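Local atomic coordinates of Agap007691-pb (Anopheles gambiae, PDB entry 5C98), a protein that is of unknown function but is a serpin and may inhibit serine-type endopeptidases. Residues N38-P43 and V366-N371; S51-L56 and R115-T120; A97-L102 and F121-E126; F185-T190 and V329-S334; S206-T211 and L276-F281. One frame throughout, in Å; residues are numbered along the deposited sequence. Where two conformers were deposited one is given.

Interaction 1 of 5, residues N38-P43 and V366-N371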
# COMPACT_ATOMS: atom_id res chain seq x y z
N ASN A 38 10.11 2.93 8.65
CA ASN A 38 8.67 2.73 8.63
C ASN A 38 8.26 2.50 7.19
O ASN A 38 8.94 2.92 6.26
CB ASN A 38 7.92 3.91 9.25
CG ASN A 38 8.25 4.10 10.69
OD1 ASN A 38 8.71 3.18 11.34
ND2 ASN A 38 8.03 5.31 11.22
N CYS A 39 7.18 1.77 7.00
CA CYS A 39 6.75 1.40 5.66
C CYS A 39 5.24 1.28 5.64
O CYS A 39 4.64 0.86 6.63
CB CYS A 39 7.40 0.06 5.26
SG CYS A 39 6.94 -0.52 3.62
N ALA A 40 4.64 1.69 4.52
CA ALA A 40 3.29 1.32 4.16
C ALA A 40 3.30 1.14 2.65
O ALA A 40 3.78 2.01 1.92
CB ALA A 40 2.29 2.40 4.58
N VAL A 41 2.79 0.00 2.19
CA VAL A 41 2.67 -0.31 0.77
C VAL A 41 1.30 -0.93 0.51
O VAL A 41 0.65 -1.49 1.40
CB VAL A 41 3.79 -1.24 0.26
CG1 VAL A 41 5.13 -0.50 0.24
CG2 VAL A 41 3.90 -2.52 1.10
N SER A 42 0.86 -0.87 -0.75
CA SER A 42 -0.35 -1.56 -1.19
C SER A 42 -0.01 -2.39 -2.41
O SER A 42 -0.14 -1.93 -3.55
CB SER A 42 -1.44 -0.55 -1.52
OG SER A 42 -2.56 -1.20 -2.04
N PRO A 43 0.45 -3.61 -2.20
CA PRO A 43 0.69 -4.50 -3.35
C PRO A 43 -0.55 -4.71 -4.18
O PRO A 43 -0.46 -4.90 -5.40
CB PRO A 43 1.19 -5.78 -2.67
CG PRO A 43 1.85 -5.26 -1.38
CD PRO A 43 0.92 -4.20 -0.94
N VAL A 366 -6.12 -8.08 1.97
CA VAL A 366 -5.17 -7.11 2.49
C VAL A 366 -4.97 -5.99 1.48
O VAL A 366 -4.56 -6.23 0.34
CB VAL A 366 -3.83 -7.76 2.83
CG1 VAL A 366 -2.83 -6.70 3.32
CG2 VAL A 366 -4.02 -8.89 3.87
N LEU A 367 -5.31 -4.77 1.89
CA LEU A 367 -5.28 -3.60 1.02
C LEU A 367 -4.03 -2.74 1.22
O LEU A 367 -3.66 -1.99 0.32
CB LEU A 367 -6.53 -2.75 1.29
CG LEU A 367 -7.84 -3.52 1.30
CD1 LEU A 367 -8.96 -2.51 1.47
CD2 LEU A 367 -8.09 -4.38 0.07
N GLN A 368 -3.42 -2.81 2.39
CA GLN A 368 -2.25 -2.00 2.72
C GLN A 368 -1.55 -2.75 3.84
O GLN A 368 -2.21 -3.37 4.68
CB GLN A 368 -2.65 -0.60 3.22
CG GLN A 368 -1.57 0.42 3.11
CD GLN A 368 -1.94 1.72 3.82
OE1 GLN A 368 -2.07 1.71 5.05
NE2 GLN A 368 -2.07 2.80 3.09
N VAL A 369 -0.22 -2.73 3.85
CA VAL A 369 0.56 -3.42 4.87
C VAL A 369 1.78 -2.57 5.19
O VAL A 369 2.29 -1.85 4.35
CB VAL A 369 0.93 -4.83 4.35
CG1 VAL A 369 1.70 -4.76 3.06
CG2 VAL A 369 1.67 -5.62 5.39
N GLY A 370 2.25 -2.66 6.42
CA GLY A 370 3.37 -1.83 6.80
C GLY A 370 3.85 -2.14 8.19
O GLY A 370 3.46 -3.14 8.80
N ASN A 371 4.77 -1.30 8.66
CA ASN A 371 5.34 -1.44 9.99
C ASN A 371 5.62 -0.07 10.56
O ASN A 371 5.83 0.90 9.83
CB ASN A 371 6.62 -2.28 9.96
CG ASN A 371 7.75 -1.59 9.26
OD1 ASN A 371 7.82 -1.58 8.05
ND2 ASN A 371 8.68 -1.03 10.03
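The hydroxyl OG of S42 donates to the backbone O of L367 over 2.7 Å, its direction tilted only moderately from the carbonyl plane, and also accepts from the backbone N of H45 as the N-cap of the helix starting at P43. With OG anti to the backbone N (chi1 175°), the side chain reaches both partners. Strand 39-41, which ends just before S42, runs antiparallel to strand 366-371 in serpin sheet B. V41 and V369 exchange two nearly straight bonds, V41 N to V369 O and V369 N to V41 O, each 2.9 Å. C39 and N371 form the next hydrogen-bonded pair, with C39 N to N371 O longer at 3.3 Å. V41 CG2 lies alongside V369 CG1 at 3.7 Å, the two valines pointing the same way, and P43 CD closes over that same methyl. N371 turns its OD1 onto C39 CB (3.3 Å), while its ND2 is held by C37 O and S373 OG. A classic beta bulge at L367 and Q368, both facing I358, lies where the strand meets strand 354-360. The buried backbone polar groups of both pairs are thus satisfied in a largely apolar setting, and one hydroxyl couples the sheet to the helix start.

Interaction 2 of 5, residues S51-L56 and R115-T120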
# COMPACT_ATOMS: atom_id res chain seq x y z
N SER A 51 -1.82 -3.64 -13.97
CA SER A 51 -2.67 -4.47 -14.81
C SER A 51 -3.28 -3.69 -15.97
O SER A 51 -3.69 -4.29 -16.97
CB SER A 51 -3.83 -5.04 -13.98
OG SER A 51 -3.42 -6.17 -13.23
N MET A 52 -3.42 -2.36 -15.83
CA MET A 52 -3.95 -1.56 -16.93
C MET A 52 -3.11 -1.71 -18.18
O MET A 52 -3.61 -1.56 -19.29
CB MET A 52 -4.02 -0.08 -16.53
CG MET A 52 -4.87 0.21 -15.32
SD MET A 52 -5.21 1.96 -15.09
CE MET A 52 -3.56 2.56 -14.70
N PHE A 53 -1.82 -2.00 -18.02
CA PHE A 53 -0.96 -2.17 -19.19
C PHE A 53 -0.98 -3.58 -19.76
O PHE A 53 -0.44 -3.80 -20.84
CB PHE A 53 0.47 -1.78 -18.79
CG PHE A 53 0.59 -0.34 -18.43
CD1 PHE A 53 0.85 0.59 -19.40
CD2 PHE A 53 0.36 0.09 -17.12
CE1 PHE A 53 0.94 1.94 -19.08
CE2 PHE A 53 0.43 1.45 -16.80
CZ PHE A 53 0.73 2.36 -17.79
N TYR A 54 -1.59 -4.54 -19.07
CA TYR A 54 -1.60 -5.92 -19.57
C TYR A 54 -2.16 -6.06 -20.97
O TYR A 54 -1.56 -6.79 -21.76
CB TYR A 54 -2.40 -6.76 -18.57
CG TYR A 54 -2.58 -8.23 -18.89
CD1 TYR A 54 -1.49 -9.09 -18.91
CD2 TYR A 54 -3.85 -8.76 -19.03
CE1 TYR A 54 -1.66 -10.42 -19.13
CE2 TYR A 54 -4.03 -10.10 -19.26
CZ TYR A 54 -2.94 -10.93 -19.29
OH TYR A 54 -3.10 -12.28 -19.50
N PRO A 55 -3.26 -5.39 -21.34
CA PRO A 55 -3.76 -5.53 -22.72
C PRO A 55 -2.81 -4.97 -23.77
O PRO A 55 -2.97 -5.31 -24.95
CB PRO A 55 -5.09 -4.77 -22.69
CG PRO A 55 -5.42 -4.59 -21.25
CD PRO A 55 -4.14 -4.54 -20.52
N LEU A 56 -1.87 -4.13 -23.38
CA LEU A 56 -0.93 -3.48 -24.30
C LEU A 56 0.39 -4.20 -24.37
O LEU A 56 1.28 -3.78 -25.11
CB LEU A 56 -0.68 -2.04 -23.82
CG LEU A 56 -1.97 -1.24 -23.59
CD1 LEU A 56 -1.68 0.23 -23.47
CD2 LEU A 56 -2.97 -1.47 -24.71
N ARG A 115 -8.22 4.45 -25.96
CA ARG A 115 -9.50 3.87 -25.59
C ARG A 115 -9.45 3.33 -24.16
O ARG A 115 -10.35 3.60 -23.35
CB ARG A 115 -9.87 2.74 -26.57
CG ARG A 115 -11.23 2.09 -26.25
CD ARG A 115 -11.57 0.90 -27.15
NE ARG A 115 -10.61 -0.21 -27.02
CZ ARG A 115 -10.68 -1.18 -26.11
NH1 ARG A 115 -11.68 -1.22 -25.24
NH2 ARG A 115 -9.77 -2.15 -26.08
N LEU A 116 -8.40 2.59 -23.83
CA LEU A 116 -8.33 1.95 -22.53
C LEU A 116 -8.08 2.96 -21.42
O LEU A 116 -8.74 2.92 -20.38
CB LEU A 116 -7.25 0.87 -22.54
CG LEU A 116 -7.60 -0.38 -23.33
CD1 LEU A 116 -6.36 -1.24 -23.45
CD2 LEU A 116 -8.72 -1.13 -22.64
N PHE A 117 -7.14 3.88 -21.63
CA PHE A 117 -6.71 4.75 -20.54
C PHE A 117 -7.53 6.02 -20.43
O PHE A 117 -7.57 6.61 -19.34
CB PHE A 117 -5.21 5.05 -20.67
CG PHE A 117 -4.33 3.94 -20.16
CD1 PHE A 117 -4.23 2.72 -20.83
CD2 PHE A 117 -3.61 4.09 -18.99
CE1 PHE A 117 -3.43 1.70 -20.35
CE2 PHE A 117 -2.80 3.05 -18.51
CZ PHE A 117 -2.73 1.86 -19.18
N HIS A 118 -8.19 6.45 -21.50
CA HIS A 118 -9.03 7.64 -21.43
C HIS A 118 -10.50 7.32 -21.25
O HIS A 118 -11.23 8.16 -20.72
CB HIS A 118 -8.89 8.50 -22.69
CG HIS A 118 -7.52 9.05 -22.91
ND1 HIS A 118 -7.11 9.56 -24.12
CD2 HIS A 118 -6.48 9.20 -22.06
CE1 HIS A 118 -5.86 9.98 -24.02
NE2 HIS A 118 -5.45 9.76 -22.78
N ARG A 119 -10.94 6.15 -21.71
CA ARG A 119 -12.36 5.86 -21.80
C ARG A 119 -12.78 4.52 -21.20
O ARG A 119 -13.96 4.17 -21.30
CB ARG A 119 -12.85 5.96 -23.27
CG ARG A 119 -12.36 7.24 -24.00
CD ARG A 119 -12.97 7.46 -25.41
NE ARG A 119 -12.70 6.35 -26.32
CZ ARG A 119 -11.67 6.27 -27.16
NH1 ARG A 119 -10.77 7.24 -27.23
NH2 ARG A 119 -11.55 5.21 -27.94
N THR A 120 -11.87 3.78 -20.56
CA THR A 120 -12.21 2.49 -19.95
C THR A 120 -11.78 2.44 -18.48
O THR A 120 -12.62 2.30 -17.59
CB THR A 120 -11.57 1.32 -20.71
OG1 THR A 120 -11.82 1.45 -22.12
CG2 THR A 120 -12.12 0.01 -20.23
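This is an apolar packing contact, in which the turn after helix 43-51, centred on M52 and F53, receives the side chains of F117 and L116 from helix 111-119. F117 is the main intruder. Its ring meets F53 edge-to-face, with planes at 52°, and its CZ stands 3.6 Å above the F53 plane, over the ring centre. F53 itself points its CB away from the helix, and the ring, with CG anti to the carbonyl carbon (chi1 -64°), comes back to offer a face. On its other contacts F117 places CZ 3.5 Å from M52 CB and CE1 3.9 Å from L56 CD1. The M52 chain, bent at its last torsion, brings SD to 5.0 Å from the F117 centroid, an oblique Met-aromatic contact. The segment 51-56 is a type I beta turn from S51 to Y54 that runs on into a short 3-10 turn at 54-56, and in the serpin fold the helix it meets follows strand 95-104 and leads to strand 124-128. F117 also reaches V101 and V125 of those strands and stacks on F113. L116 packs beside it: its CD1 touches L56 CD2 at 3.6 Å, the two leucines sliding past each other in opposite directions, and P55 CB at 3.8 Å. M52 O, buried by the contact, has no hydrogen-bond partner in the model and lies 3.4 Å from F117 CE1. Behind the packing surface, T120 OG1 donates to R115 O over 2.9 Å from the carbonyl face opposite R119 N.

Interaction 3 of 5, residues A97-L102 and F121-E126; sequences ALSFVL and FQTTVE
E126, V101 and F100 bury more surface than any other residues where strand 95-104 meets strand 124-128 in parallel. The backbone of V101 uses both its polar atoms across the gap: its N donates to T124 O (2.9 Å), and its O accepts a nearly straight bond from E126 N (2.8 Å). Its CB rests 3.9 Å from V125 CG2 on the face that also meets F117. On the other face, the F100 ring has CG anti to the backbone N (chi1 -176°), which carries it across to the neighbouring strand. There its CE1 packs 3.8 Å from T124 CG2, and its CZ approaches E126 OE1 at 3.6 Å. The carboxylate oxygen lies at the ring edge, in its plane, with the two flat groups 79° apart. Both strands belong to serpin sheet A, and helix 111-119 is the crossover of this beta-alpha-beta unit. Toward the N-terminal end hydroxyls and water take over, S99 OG meeting T123 OG1 (2.8 Å) and a water joining S99 N to Q122 O, while the buried T124 N is left without a partner in the model. The oxygen at the F100 edge probably draws on the slightly positive ring hydrogens.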
# COMPACT_ATOMS: atom_id res chain seq x y z
N ALA A 97 -7.61 5.06 -3.56
CA ALA A 97 -6.62 4.30 -4.32
C ALA A 97 -6.68 4.85 -5.73
O ALA A 97 -7.62 4.55 -6.48
CB ALA A 97 -6.92 2.82 -4.28
N LEU A 98 -5.68 5.65 -6.09
CA LEU A 98 -5.71 6.45 -7.31
C LEU A 98 -4.43 6.23 -8.08
O LEU A 98 -3.33 6.40 -7.53
CB LEU A 98 -5.84 7.93 -6.97
CG LEU A 98 -7.16 8.37 -6.32
CD1 LEU A 98 -7.00 9.72 -5.60
CD2 LEU A 98 -8.26 8.41 -7.37
N SER A 99 -4.55 5.88 -9.35
CA SER A 99 -3.41 5.79 -10.25
C SER A 99 -3.34 7.02 -11.15
O SER A 99 -4.34 7.68 -11.44
CB SER A 99 -3.47 4.54 -11.11
OG SER A 99 -4.65 4.51 -11.89
N PHE A 100 -2.13 7.28 -11.63
CA PHE A 100 -1.86 8.45 -12.45
C PHE A 100 -0.74 8.06 -13.39
O PHE A 100 0.20 7.36 -12.98
CB PHE A 100 -1.46 9.61 -11.54
CG PHE A 100 -1.25 10.90 -12.24
CD1 PHE A 100 -2.34 11.66 -12.61
CD2 PHE A 100 0.03 11.37 -12.52
CE1 PHE A 100 -2.18 12.88 -13.27
CE2 PHE A 100 0.20 12.60 -13.16
CZ PHE A 100 -0.90 13.34 -13.56
N VAL A 101 -0.84 8.48 -14.63
CA VAL A 101 0.10 8.09 -15.66
C VAL A 101 0.65 9.35 -16.31
O VAL A 101 -0.12 10.24 -16.70
CB VAL A 101 -0.57 7.20 -16.72
CG1 VAL A 101 0.42 6.74 -17.76
CG2 VAL A 101 -1.27 6.02 -16.08
N LEU A 102 1.98 9.42 -16.44
CA LEU A 102 2.62 10.42 -17.28
C LEU A 102 3.05 9.79 -18.59
O LEU A 102 3.60 8.69 -18.62
CB LEU A 102 3.87 11.01 -16.62
CG LEU A 102 3.70 11.81 -15.34
CD1 LEU A 102 5.06 12.19 -14.80
CD2 LEU A 102 2.87 13.05 -15.64
N PHE A 121 -10.48 2.53 -18.23
CA PHE A 121 -9.98 2.38 -16.87
C PHE A 121 -10.21 3.65 -16.06
O PHE A 121 -10.25 4.76 -16.60
CB PHE A 121 -8.48 2.09 -16.89
CG PHE A 121 -8.12 0.74 -17.43
CD1 PHE A 121 -8.72 -0.42 -16.94
CD2 PHE A 121 -7.16 0.64 -18.41
CE1 PHE A 121 -8.36 -1.67 -17.46
CE2 PHE A 121 -6.80 -0.58 -18.90
CZ PHE A 121 -7.39 -1.73 -18.43
N GLN A 122 -10.36 3.46 -14.75
CA GLN A 122 -10.47 4.54 -13.76
C GLN A 122 -9.05 4.97 -13.44
O GLN A 122 -8.38 4.40 -12.58
CB GLN A 122 -11.20 3.97 -12.55
CG GLN A 122 -11.41 4.78 -11.33
CD GLN A 122 -12.16 3.94 -10.28
OE1 GLN A 122 -12.81 2.92 -10.60
NE2 GLN A 122 -12.07 4.35 -9.03
N THR A 123 -8.58 5.96 -14.20
CA THR A 123 -7.22 6.47 -14.08
C THR A 123 -7.21 7.84 -14.75
O THR A 123 -8.19 8.26 -15.37
CB THR A 123 -6.19 5.51 -14.69
OG1 THR A 123 -4.87 5.91 -14.29
CG2 THR A 123 -6.24 5.48 -16.21
N THR A 124 -6.09 8.54 -14.59
CA THR A 124 -5.85 9.81 -15.26
C THR A 124 -4.48 9.76 -15.92
O THR A 124 -3.50 9.34 -15.31
CB THR A 124 -5.95 10.97 -14.26
OG1 THR A 124 -7.32 11.12 -13.84
CG2 THR A 124 -5.54 12.27 -14.93
N VAL A 125 -4.44 10.11 -17.20
CA VAL A 125 -3.21 10.22 -17.97
C VAL A 125 -2.98 11.68 -18.26
O VAL A 125 -3.87 12.37 -18.78
CB VAL A 125 -3.31 9.42 -19.28
CG1 VAL A 125 -2.04 9.54 -20.10
CG2 VAL A 125 -3.61 7.96 -19.01
N GLU A 126 -1.78 12.17 -17.97
CA GLU A 126 -1.40 13.54 -18.32
C GLU A 126 -0.18 13.53 -19.23
O GLU A 126 0.87 13.00 -18.85
CB GLU A 126 -1.12 14.38 -17.09
CG GLU A 126 -0.91 15.84 -17.45
CD GLU A 126 -1.03 16.79 -16.26
OE1 GLU A 126 -1.69 16.42 -15.26
OE2 GLU A 126 -0.49 17.91 -16.34
O HOH W 1 -9.55 5.32 -8.43
O HOH W 2 -7.43 5.37 -10.16

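Interaction 4 of 5, residues F185-T190 and V329-S334; sequences FNPADT and VSESGS
In serpins the residues following strand 320-328 form the proximal hinge of the reactive-centre loop, and here E331 of that hinge meets F185, P187 and T190 of the loop that leads into strand 191-194. E331 carries the contact. Its CG stands anti to the carbonyl carbon and the chain then bends at chi2 (97°), laying CG beside F185 CB at 3.7 Å and sending the carboxylate toward T190. The hydroxyl of T190 comes from the opposite direction and donates over 2.9 Å to E331 OE2, which accepts on its anti lone pair, away from OE1. That other oxygen is held by a salt bridge to K280, so each carboxylate oxygen has its own partner and the rotation of the group is fixed. K280 NZ also bonds S330 OG, which ties the hinge to the same lysine. P187 closes one flank obliquely, its CB 3.9 Å from E331 OE2. Next to this, S332 N makes a weak bond to F185 O at 3.3 Å, with an angle of 141° at the hydrogen. The hinge chain is shaped locally by a small turn: S332 OG accepts from S334 N (3.0 Å) in an ST turn. On the inner side, F185 sinks its ring among M208 and T210 of strand 204-219 and L276 of strand 270-287, while V329 packs on L278 and F281, so the two surface loops lie against these two strands.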
# COMPACT_ATOMS: atom_id res chain seq x y z
N PHE A 185 -10.58 5.94 21.83
CA PHE A 185 -9.48 6.39 22.68
C PHE A 185 -9.82 7.77 23.22
O PHE A 185 -10.32 8.62 22.48
CB PHE A 185 -8.17 6.48 21.87
CG PHE A 185 -7.57 5.15 21.50
CD1 PHE A 185 -6.82 4.44 22.40
CD2 PHE A 185 -7.74 4.62 20.23
CE1 PHE A 185 -6.26 3.22 22.07
CE2 PHE A 185 -7.18 3.41 19.89
CZ PHE A 185 -6.44 2.71 20.81
N ASN A 186 -9.55 8.00 24.50
CA ASN A 186 -9.85 9.27 25.12
C ASN A 186 -8.60 10.13 25.17
O ASN A 186 -7.60 9.71 25.76
CB ASN A 186 -10.39 9.04 26.52
CG ASN A 186 -11.26 10.18 26.97
OD1 ASN A 186 -10.76 11.13 27.56
ND2 ASN A 186 -12.54 10.11 26.67
N PRO A 187 -8.60 11.33 24.58
CA PRO A 187 -7.37 12.14 24.62
C PRO A 187 -6.94 12.54 26.01
O PRO A 187 -5.75 12.82 26.22
CB PRO A 187 -7.69 13.34 23.72
CG PRO A 187 -9.13 13.28 23.48
CD PRO A 187 -9.64 11.92 23.74
N ALA A 188 -7.85 12.55 27.00
CA ALA A 188 -7.42 12.79 28.37
C ALA A 188 -6.48 11.69 28.86
O ALA A 188 -5.69 11.91 29.78
CB ALA A 188 -8.63 12.91 29.30
N ASP A 189 -6.52 10.53 28.21
CA ASP A 189 -5.72 9.37 28.59
C ASP A 189 -4.46 9.24 27.75
O ASP A 189 -3.66 8.32 27.99
CB ASP A 189 -6.58 8.11 28.44
CG ASP A 189 -7.62 7.98 29.55
OD1 ASP A 189 -7.31 8.36 30.70
OD2 ASP A 189 -8.74 7.50 29.26
N THR A 190 -4.27 10.11 26.77
CA THR A 190 -3.06 10.12 25.97
C THR A 190 -1.94 10.80 26.74
O THR A 190 -2.14 11.86 27.34
CB THR A 190 -3.35 10.86 24.66
OG1 THR A 190 -4.35 10.14 23.93
CG2 THR A 190 -2.10 10.99 23.78
N VAL A 329 -3.67 7.03 12.77
CA VAL A 329 -4.66 6.68 13.79
C VAL A 329 -4.81 7.83 14.78
O VAL A 329 -3.91 8.66 14.93
CB VAL A 329 -4.38 5.35 14.52
CG1 VAL A 329 -4.50 4.17 13.56
CG2 VAL A 329 -3.00 5.38 15.18
N SER A 330 -5.98 7.92 15.41
CA SER A 330 -6.27 9.03 16.31
C SER A 330 -7.41 8.61 17.24
O SER A 330 -7.93 7.49 17.16
CB SER A 330 -6.63 10.28 15.50
OG SER A 330 -6.73 11.43 16.34
N GLU A 331 -7.79 9.52 18.14
CA GLU A 331 -8.81 9.23 19.15
C GLU A 331 -10.23 9.40 18.58
O GLU A 331 -10.45 10.05 17.56
CB GLU A 331 -8.61 10.16 20.36
CG GLU A 331 -7.27 9.98 21.08
CD GLU A 331 -6.21 10.98 20.65
OE1 GLU A 331 -6.32 11.52 19.53
OE2 GLU A 331 -5.27 11.24 21.44
N SER A 332 -11.20 8.82 19.28
CA SER A 332 -12.60 8.91 18.88
C SER A 332 -13.39 9.81 19.83
O SER A 332 -13.04 9.97 21.00
CB SER A 332 -13.26 7.53 18.78
OG SER A 332 -14.57 7.52 19.36
N GLY A 333 -14.47 10.38 19.29
CA GLY A 333 -15.30 11.28 20.05
C GLY A 333 -16.59 10.65 20.51
O GLY A 333 -17.59 11.34 20.66
N SER A 334 -16.58 9.33 20.73
CA SER A 334 -17.77 8.63 21.23
C SER A 334 -17.46 7.87 22.52
O SER A 334 -16.55 7.04 22.56
CB SER A 334 -18.31 7.66 20.17
OG SER A 334 -18.87 8.37 19.08

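Interaction 5 of 5, residues S206-T211 and L276-F281; sequences STMHTT and LKLPKF
Strands 206-211 and 276-279 run antiparallel, their axes 4.4 Å apart at the closest and at 158°, with M208 paired to L278 and T210 to L276 as hydrogen-bonded pairs. M208 N donates to L278 O (2.8 Å) and L276 N to T210 O (2.8 Å), each answered by a bond in return. The ladder reaches one step beyond the regular strand, where K280 N donates to S206 O (3.0 Å) and a water bridges that same oxygen to K280 O. On the face carrying H209 and K277, the lysine lies across the imidazole: its CE sits 3.5 Å from the ring centroid, only 8° off the normal, a CH-pi contact directly over the face. The chi1 of H209 (-173°) sets CG opposite the backbone N and turns the imidazole toward K277, and its CD2 edge comes to 3.3 Å from L276 O. H209 NE2 bonds D275 OD2, and K277 NZ pairs with E193, so both polar ends of the CH-pi pair are held by acidic residues. The other face is mostly apolar: M208, L276 and L278 lie on it, with T210, whose OG1 bonds R184 O. M208 and L278 lie side by side, pointing the same way, and K280 sends its NZ to E331 and S330. Strand 204-219 also pairs with strand 191-194, where A191 bonds T207, and strand 270-287 with strand 346-349, reached by K277 through F348. This four-strand order is that of sheet C of the serpin fold.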
# COMPACT_ATOMS: atom_id res chain seq x y z
N SER A 206 3.58 10.55 22.12
CA SER A 206 2.17 10.52 22.46
C SER A 206 1.61 9.12 22.25
O SER A 206 1.69 8.58 21.14
CB SER A 206 1.43 11.52 21.58
OG SER A 206 0.10 11.71 22.02
N THR A 207 1.05 8.54 23.32
CA THR A 207 0.58 7.16 23.32
C THR A 207 -0.85 7.13 23.81
O THR A 207 -1.16 7.66 24.88
CB THR A 207 1.48 6.31 24.21
OG1 THR A 207 2.81 6.28 23.66
CG2 THR A 207 0.97 4.89 24.33
N MET A 208 -1.73 6.55 23.00
CA MET A 208 -3.15 6.46 23.30
C MET A 208 -3.42 5.25 24.18
O MET A 208 -2.70 4.26 24.15
CB MET A 208 -3.94 6.30 22.00
CG MET A 208 -3.74 7.40 20.99
SD MET A 208 -4.91 7.33 19.62
CE MET A 208 -4.41 5.78 18.86
N HIS A 209 -4.48 5.34 24.99
CA HIS A 209 -4.82 4.29 25.94
C HIS A 209 -6.33 4.19 26.05
O HIS A 209 -7.00 5.21 26.23
CB HIS A 209 -4.28 4.65 27.32
CG HIS A 209 -4.42 3.57 28.35
ND1 HIS A 209 -4.13 3.78 29.68
CD2 HIS A 209 -4.76 2.26 28.24
CE1 HIS A 209 -4.32 2.66 30.35
NE2 HIS A 209 -4.70 1.72 29.50
N THR A 210 -6.85 2.97 25.99
CA THR A 210 -8.27 2.78 26.25
C THR A 210 -8.51 1.34 26.69
O THR A 210 -7.63 0.48 26.63
CB THR A 210 -9.12 3.17 25.04
OG1 THR A 210 -10.47 3.37 25.46
CG2 THR A 210 -9.08 2.10 23.96
N THR A 211 -9.73 1.11 27.14
CA THR A 211 -10.24 -0.24 27.35
C THR A 211 -11.29 -0.47 26.28
O THR A 211 -12.30 0.24 26.24
CB THR A 211 -10.87 -0.37 28.73
OG1 THR A 211 -9.88 -0.09 29.73
CG2 THR A 211 -11.40 -1.78 28.93
N LEU A 276 -5.67 -1.44 25.91
CA LEU A 276 -4.98 -1.19 24.66
C LEU A 276 -4.17 0.10 24.76
O LEU A 276 -4.70 1.14 25.16
CB LEU A 276 -6.03 -1.07 23.55
CG LEU A 276 -5.59 -0.81 22.11
CD1 LEU A 276 -4.75 -1.93 21.60
CD2 LEU A 276 -6.82 -0.64 21.24
N LYS A 277 -2.90 0.02 24.38
CA LYS A 277 -2.04 1.18 24.24
C LYS A 277 -1.38 1.12 22.88
O LYS A 277 -0.92 0.07 22.46
CB LYS A 277 -0.98 1.24 25.33
CG LYS A 277 -1.58 1.51 26.69
CD LYS A 277 -0.49 1.69 27.70
CE LYS A 277 -0.98 2.32 28.97
NZ LYS A 277 0.18 2.75 29.81
N LEU A 278 -1.35 2.27 22.20
CA LEU A 278 -0.86 2.35 20.82
C LEU A 278 -0.32 3.77 20.65
O LEU A 278 -0.99 4.71 21.07
CB LEU A 278 -2.03 2.14 19.86
CG LEU A 278 -1.82 2.03 18.35
CD1 LEU A 278 -1.22 0.68 17.99
CD2 LEU A 278 -3.14 2.21 17.60
N PRO A 279 0.85 3.98 20.05
CA PRO A 279 1.23 5.36 19.73
C PRO A 279 0.22 6.02 18.80
O PRO A 279 -0.39 5.37 17.95
CB PRO A 279 2.60 5.20 19.05
CG PRO A 279 2.63 3.81 18.57
CD PRO A 279 1.81 3.00 19.52
N LYS A 280 0.02 7.33 19.00
CA LYS A 280 -0.73 8.13 18.04
C LYS A 280 0.21 8.35 16.86
O LYS A 280 1.07 9.23 16.90
CB LYS A 280 -1.15 9.45 18.67
CG LYS A 280 -2.11 10.25 17.84
CD LYS A 280 -2.41 11.60 18.47
CE LYS A 280 -3.10 12.52 17.48
NZ LYS A 280 -4.58 12.41 17.54
N PHE A 281 0.08 7.54 15.81
CA PHE A 281 1.10 7.48 14.78
C PHE A 281 0.49 7.67 13.41
O PHE A 281 -0.72 7.55 13.20
CB PHE A 281 1.91 6.14 14.80
CG PHE A 281 1.19 4.96 14.19
CD1 PHE A 281 0.25 4.22 14.90
CD2 PHE A 281 1.46 4.57 12.88
CE1 PHE A 281 -0.41 3.15 14.34
CE2 PHE A 281 0.79 3.47 12.31
CZ PHE A 281 -0.15 2.78 13.03
O HOH W 3 2.92 9.62 18.77

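Overall arrangement
From the N terminus, interaction 1 joins strand 39-41 to the C-terminal strand 366-371 and so closes a loop of 322 residues in which the other four are nested. Interactions 2 and 3 cross within it, their segments alternating as 51-56, 97-102, 115-120 and 121-126. They touch, and together tie helix 111-119 to its flanking strands and to the turn after helix 43-51. In series after them, interaction 4 joins the loop before strand 191-194 to the hinge after strand 320-328 and encloses interaction 5, which pairs two strands of sheet C; these two touch through the K280 to E331 salt bridge. Interactions 2 and 5 lie on opposite sides of the chain's centre, their centres 44 Å apart.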